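Local structure of SG7.AF (Anopheles freeborni, 6XL7) at residues Ser23-Ser28 and Glu71-Gly76; Gly76-Cys81 and Asn85-Asp90. The protein inhibits the alternative pathway of host complement from mosquito saliva, acting on the activated C3 convertase C3bBb and leaving the classical pathway unaffected. One frame throughout, in Å; residues are numbered along the deposited sequence.

Contact 1. Residues Ser23-Ser28 and Glu71-Gly76; sequences SVYLQS and ETFYAG. With SO4 (sulfate ion), chain C.
The ring of Y25 reaches from the helix at 23-28 to that at 71-76 and meets F73 and Y74. Its CB points at the opposite helix, and a first torsion of 155° keeps CG anti to the backbone N, which carries the ring across. CD1 of Y74 lies over the face of the Y25 ring, close to CG and CD2; CD1 of Y25 divides its contacts between that atom and CE2 of F73. Further out, CE1 of Y25 packs 3.6 Å from CD2 of F73 and almost as close to CA of Y74. CZ of Y25 comes 3.7 Å from CD1 of Y74, and at the tip OH of Y25 lies 3.6 Å from CB of Y74. The two tyrosines thus form a T-shaped pair in which the edge of Y74 stands over the centre of the Y25 face, planes at 68°.

In this mainly helical fold, segments 23-28 and 71-76, on helices 23-46 and 56-77, run roughly antiparallel, their axes 11.1 Å apart at closest approach, and aromatic rings fill the separation. F73 meets Y25 obliquely, the two side chains sliding past each other, and its own edge receives CB of S28. F73 also stacks on Y99 and touches L92 and A95 of helix 89-113, which brings a third helix into the cluster. R21 approaches the Y74 ring in a cation-pi contact and forms a salt bridge with E71. A sulfate, probably from the crystallisation liquor, takes a hydrogen bond through O2 from N of S23 and, in one of two side-chain conformers, from its OG.

Contact 2. Residues Gly76-Cys81 and Asn85-Asp90; sequences GFSYAC and NQYSVD
NE2 of Q86 bonds to two carbonyl oxygens of the facing turn: O of C81 at 3.0 Å, on a nearly straight bond (166°), and, weakly, O of Y79. The C81 oxygen lies in the plane of the Q86 amide, so the stronger bond helps to set the rotation of that group. The acceptors belong to a type I beta turn, S78-C81, which follows the end of helix 56-77; opposite it a type II turn, N85-S88, leads into helix 89-113. Together they form part of the connection between two successive helices, tied further by the C81-C91 disulfide.

N of Y87 donates to O of F77 over 2.9 Å, joining the last residue of helix 56-77 to the second turn beside the aromatic side chains. CA of Y87 sits over one face of the F77 ring in a CH-pi contact, while the edge of the Y87 ring is directed toward that ring in an offset T-shaped pair with planes at 87°. Keeping CG beside its own backbone N (chi1 -49°), Y87 lays its ring over S78, whose CB makes a CH-pi contact with the face, 3.4 Å from CE1 of Y87. The hydroxyl of S78 bonds instead to O of Y74. S88 occupies the N-cap of helix 89-113: its OG caps N of C91 and also donates to O of N85, 2.7 Å away in the carbonyl plane.

Contacts 1 and 2 follow one another along helix 56-77, share G76, and have centres about 9 Å apart. Contact 1 joins the last turns of that helix to helix 23-46, whereas contact 2 joins its end and the turn after it to the turn that leads into helix 89-113. Their aromatic groups are continuous: CB of Y25 lies 3.5 Å from CE2 of F77, and OH of Y74 packs 3.7 Å from CE1 of Y87. Y79 also packs against Y74. In the backbone, O of A75 probably accepts a hydrogen bond from N of A80 at 2.9 Å. A sulfate other than that on S23, probably also from the crystallisation liquor, lies about 3 Å from the Y74 side chain.

Contact 1. Residues Ser23-Ser28 and Glu71-Gly76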
loop_
_atom_site.group_PDB
_atom_site.type_symbol
_atom_site.label_atom_id
_atom_site.label_comp_id
_atom_site.label_asym_id
_atom_site.label_seq_id
_atom_site.Cartn_x
_atom_site.Cartn_y
_atom_site.Cartn_z
ATOM N N SER A 23 15.624 -5.034 8.019
ATOM C CA SER A 23 14.378 -5.383 8.703
ATOM C C SER A 23 13.692 -4.159 9.298
ATOM O O SER A 23 12.456 -4.098 9.327
ATOM C CB SER A 23 14.648 -6.429 9.789
ATOM O OG SER A 23 15.159 -7.619 9.223
ATOM N N VAL A 24 14.453 -3.184 9.791
ATOM C CA VAL A 24 13.806 -2.011 10.371
ATOM C C VAL A 24 12.994 -1.267 9.314
ATOM O O VAL A 24 11.890 -0.778 9.589
ATOM C CB VAL A 24 14.819 -1.108 11.106
ATOM C CG1 VAL A 24 15.812 -0.456 10.142
ATOM C CG2 VAL A 24 14.087 -0.062 11.934
ATOM N N TYR A 25 13.515 -1.194 8.088
ATOM C CA TYR A 25 12.757 -0.592 6.998
ATOM C C TYR A 25 11.553 -1.454 6.624
ATOM O O TYR A 25 10.440 -0.941 6.453
ATOM C CB TYR A 25 13.668 -0.333 5.786
ATOM C CG TYR A 25 12.867 -0.314 4.512
ATOM C CD1 TYR A 25 12.190 0.833 4.108
ATOM C CD2 TYR A 25 12.727 -1.466 3.743
ATOM C CE1 TYR A 25 11.402 0.826 2.962
ATOM C CE2 TYR A 25 11.939 -1.478 2.608
ATOM C CZ TYR A 25 11.289 -0.329 2.226
ATOM O OH TYR A 25 10.506 -0.319 1.096
ATOM N N LEU A 26 11.757 -2.770 6.489
ATOM C CA LEU A 26 10.669 -3.651 6.072
ATOM C C LEU A 26 9.495 -3.584 7.037
ATOM O O LEU A 26 8.332 -3.583 6.611
ATOM C CB LEU A 26 11.179 -5.087 5.952
ATOM C CG LEU A 26 12.037 -5.397 4.730
ATOM C CD1 LEU A 26 12.661 -6.774 4.893
ATOM C CD2 LEU A 26 11.192 -5.341 3.457
ATOM N N GLN A 27 9.777 -3.537 8.342
ATOM C CA GLN A 27 8.703 -3.456 9.326
ATOM C C GLN A 27 7.870 -2.196 9.133
ATOM O O GLN A 27 6.636 -2.244 9.177
ATOM C CB GLN A 27 9.277 -3.535 10.742
ATOM C CG GLN A 27 9.828 -4.910 11.080
ATOM C CD GLN A 27 10.743 -4.901 12.288
ATOM O OE1 GLN A 27 10.842 -3.902 13.004
ATOM N NE2 GLN A 27 11.427 -6.018 12.517
ATOM N N SER A 28 8.523 -1.058 8.907
ATOM C CA SER A 28 7.782 0.182 8.687
ATOM C C SER A 28 7.064 0.168 7.347
ATOM O O SER A 28 5.922 0.635 7.244
ATOM C CB SER A 28 8.713 1.396 8.783
ATOM O OG SER A 28 8.969 1.722 10.135
ATOM N N GLU A 71 8.937 2.527 -3.068
ATOM C CA GLU A 71 10.308 2.741 -3.530
ATOM C C GLU A 71 10.816 4.112 -3.106
ATOM O O GLU A 71 12.003 4.277 -2.786
ATOM C CB GLU A 71 10.416 2.575 -5.047
ATOM C CG GLU A 71 10.411 1.123 -5.529
ATOM C CD GLU A 71 11.416 0.253 -4.787
ATOM O OE1 GLU A 71 12.634 0.460 -4.959
ATOM O OE2 GLU A 71 10.966 -0.646 -4.052
ATOM N N THR A 72 9.929 5.112 -3.090
ATOM C CA THR A 72 10.324 6.453 -2.671
ATOM C C THR A 72 10.694 6.465 -1.193
ATOM O O THR A 72 11.705 7.070 -0.806
ATOM C CB THR A 72 9.187 7.433 -2.983
ATOM O OG1 THR A 72 8.935 7.443 -4.392
ATOM C CG2 THR A 72 9.550 8.842 -2.556
ATOM N N PHE A 73 9.898 5.792 -0.358
ATOM C CA PHE A 73 10.225 5.624 1.054
ATOM C C PHE A 73 11.576 4.942 1.219
ATOM O O PHE A 73 12.424 5.400 1.999
ATOM C CB PHE A 73 9.109 4.801 1.692
ATOM C CG PHE A 73 9.271 4.553 3.163
ATOM C CD1 PHE A 73 9.758 5.525 4.028
ATOM C CD2 PHE A 73 8.874 3.331 3.699
ATOM C CE1 PHE A 73 9.871 5.272 5.396
ATOM C CE2 PHE A 73 8.976 3.085 5.051
ATOM C CZ PHE A 73 9.476 4.054 5.900
ATOM N N TYR A 74 11.808 3.854 0.474
ATOM C CA TYR A 74 13.087 3.157 0.579
ATOM C C TYR A 74 14.245 4.064 0.187
ATOM O O TYR A 74 15.303 4.036 0.824
ATOM C CB TYR A 74 13.097 1.869 -0.250
ATOM C CG TYR A 74 14.414 1.135 -0.107
ATOM C CD1 TYR A 74 14.751 0.529 1.097
ATOM C CD2 TYR A 74 15.342 1.091 -1.146
ATOM C CE1 TYR A 74 15.963 -0.119 1.266
ATOM C CE2 TYR A 74 16.571 0.432 -0.989
ATOM C CZ TYR A 74 16.869 -0.163 0.227
ATOM O OH TYR A 74 18.078 -0.816 0.407
ATOM N N ALA A 75 14.068 4.871 -0.862
ATOM C CA ALA A 75 15.115 5.803 -1.255
ATOM C C ALA A 75 15.450 6.756 -0.112
ATOM O O ALA A 75 16.628 7.026 0.163
ATOM C CB ALA A 75 14.672 6.573 -2.505
ATOM N N GLY A 76 14.424 7.268 0.580
ATOM C CA GLY A 76 14.668 8.182 1.689
ATOM C C GLY A 76 15.328 7.525 2.886
ATOM O O GLY A 76 16.028 8.196 3.651
HETATM S S SO4 C . 18.787 -6.730 9.250
HETATM O O1 SO4 C . 18.805 -5.296 9.526
HETATM O O2 SO4 C . 17.842 -7.012 8.173
HETATM O O3 SO4 C . 18.382 -7.446 10.460
HETATM O O4 SO4 C . 20.122 -7.161 8.840
#

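Contact 2. Residues Gly76-Cys81 and Asn85-Asp90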
loop_
_atom_site.group_PDB
_atom_site.type_symbol
_atom_site.label_atom_id
_atom_site.label_comp_id
_atom_site.label_asym_id
_atom_site.label_seq_id
_atom_site.Cartn_x
_atom_site.Cartn_y
_atom_site.Cartn_z
ATOM N N GLY A 76 14.424 7.268 0.580
ATOM C CA GLY A 76 14.668 8.182 1.689
ATOM C C GLY A 76 15.328 7.525 2.886
ATOM O O GLY A 76 16.028 8.196 3.651
ATOM N N PHE A 77 15.124 6.217 3.062
ATOM C CA PHE A 77 15.790 5.468 4.125
ATOM C C PHE A 77 17.251 5.211 3.796
ATOM O O PHE A 77 18.096 5.172 4.706
ATOM C CB PHE A 77 15.037 4.145 4.305
ATOM C CG PHE A 77 15.776 3.101 5.114
ATOM C CD1 PHE A 77 16.022 3.286 6.471
ATOM C CD2 PHE A 77 16.201 1.920 4.523
ATOM C CE1 PHE A 77 16.685 2.314 7.221
ATOM C CE2 PHE A 77 16.863 0.948 5.271
ATOM C CZ PHE A 77 17.109 1.149 6.613
ATOM N N SER A 78 17.568 5.063 2.508
ATOM C CA SER A 78 18.848 4.507 2.089
ATOM C C SER A 78 19.616 5.461 1.182
ATOM O O SER A 78 20.161 6.456 1.657
ATOM C CB SER A 78 18.650 3.114 1.462
ATOM O OG SER A 78 17.867 3.152 0.280
ATOM N N TYR A 79 19.647 5.176 -0.121
ATOM C CA TYR A 79 20.632 5.774 -1.015
ATOM C C TYR A 79 20.381 7.248 -1.325
ATOM O O TYR A 79 21.293 7.912 -1.828
ATOM C CB TYR A 79 20.725 4.966 -2.315
ATOM C CG TYR A 79 19.401 4.848 -3.050
ATOM C CD1 TYR A 79 18.971 5.854 -3.919
ATOM C CD2 TYR A 79 18.581 3.741 -2.880
ATOM C CE1 TYR A 79 17.772 5.751 -4.586
ATOM C CE2 TYR A 79 17.371 3.628 -3.548
ATOM C CZ TYR A 79 16.976 4.641 -4.405
ATOM O OH TYR A 79 15.777 4.551 -5.084
ATOM N N ALA A 80 19.190 7.774 -1.046
ATOM C CA ALA A 80 18.911 9.192 -1.238
ATOM C C ALA A 80 18.894 9.979 0.064
ATOM O O ALA A 80 18.557 11.164 0.047
ATOM C CB ALA A 80 17.590 9.389 -1.985
ATOM N N CYS A 81 19.252 9.363 1.185
ATOM C CA CYS A 81 19.257 10.089 2.448
ATOM C C CYS A 81 20.547 10.887 2.573
ATOM O O CYS A 81 21.642 10.322 2.484
ATOM C CB CYS A 81 19.117 9.132 3.624
ATOM S SG CYS A 81 18.896 10.034 5.161
ATOM N N ASN A 85 23.227 9.286 8.522
ATOM C CA ASN A 85 23.886 8.122 7.934
ATOM C C ASN A 85 22.863 7.265 7.206
ATOM O O ASN A 85 21.762 7.022 7.704
ATOM C CB ASN A 85 24.559 7.279 9.016
ATOM C CG ASN A 85 25.746 7.973 9.638
ATOM O OD1 ASN A 85 26.231 8.981 9.126
ATOM N ND2 ASN A 85 26.234 7.425 10.741
ATOM N N GLN A 86 23.219 6.816 6.008
ATOM C CA GLN A 86 22.261 6.051 5.229
ATOM C C GLN A 86 21.909 4.749 5.945
ATOM O O GLN A 86 22.721 4.176 6.681
ATOM C CB GLN A 86 22.791 5.825 3.812
ATOM C CG GLN A 86 23.007 7.166 3.098
ATOM C CD GLN A 86 23.277 7.042 1.615
ATOM O OE1 GLN A 86 23.723 6.004 1.131
ATOM N NE2 GLN A 86 23.010 8.118 0.883
ATOM N N TYR A 87 20.664 4.309 5.761
ATOM C CA TYR A 87 20.105 3.107 6.380
ATOM C C TYR A 87 19.842 3.282 7.873
ATOM O O TYR A 87 19.571 2.295 8.570
ATOM C CB TYR A 87 20.935 1.841 6.101
ATOM C CG TYR A 87 21.284 1.633 4.637
ATOM C CD1 TYR A 87 20.477 0.867 3.814
ATOM C CD2 TYR A 87 22.428 2.199 4.084
ATOM C CE1 TYR A 87 20.792 0.665 2.481
ATOM C CE2 TYR A 87 22.747 2.014 2.748
ATOM C CZ TYR A 87 21.923 1.244 1.951
ATOM O OH TYR A 87 22.233 1.044 0.622
ATOM N N SER A 88 19.875 4.512 8.384
ATOM C CA SER A 88 19.679 4.740 9.810
ATOM C C SER A 88 18.198 4.892 10.145
ATOM O O SER A 88 17.364 5.208 9.295
ATOM C CB SER A 88 20.416 5.997 10.277
ATOM O OG SER A 88 19.891 7.150 9.641
ATOM N N VAL A 89 17.893 4.697 11.428
ATOM C CA VAL A 89 16.551 4.957 11.937
ATOM C C VAL A 89 16.164 6.415 11.718
ATOM O O VAL A 89 15.002 6.724 11.419
ATOM C CB VAL A 89 16.465 4.547 13.421
ATOM C CG1 VAL A 89 15.177 5.056 14.057
ATOM C CG2 VAL A 89 16.549 3.028 13.548
ATOM N N ASP A 90 17.131 7.335 11.829
ATOM C CA ASP A 90 16.813 8.744 11.609
ATOM C C ASP A 90 16.403 9.008 10.164
ATOM O O ASP A 90 15.456 9.762 9.918
ATOM C CB ASP A 90 17.975 9.639 12.044
ATOM C CG ASP A 90 18.145 9.689 13.560
ATOM O OD1 ASP A 90 17.132 9.554 14.277
ATOM O OD2 ASP A 90 19.289 9.881 14.022
#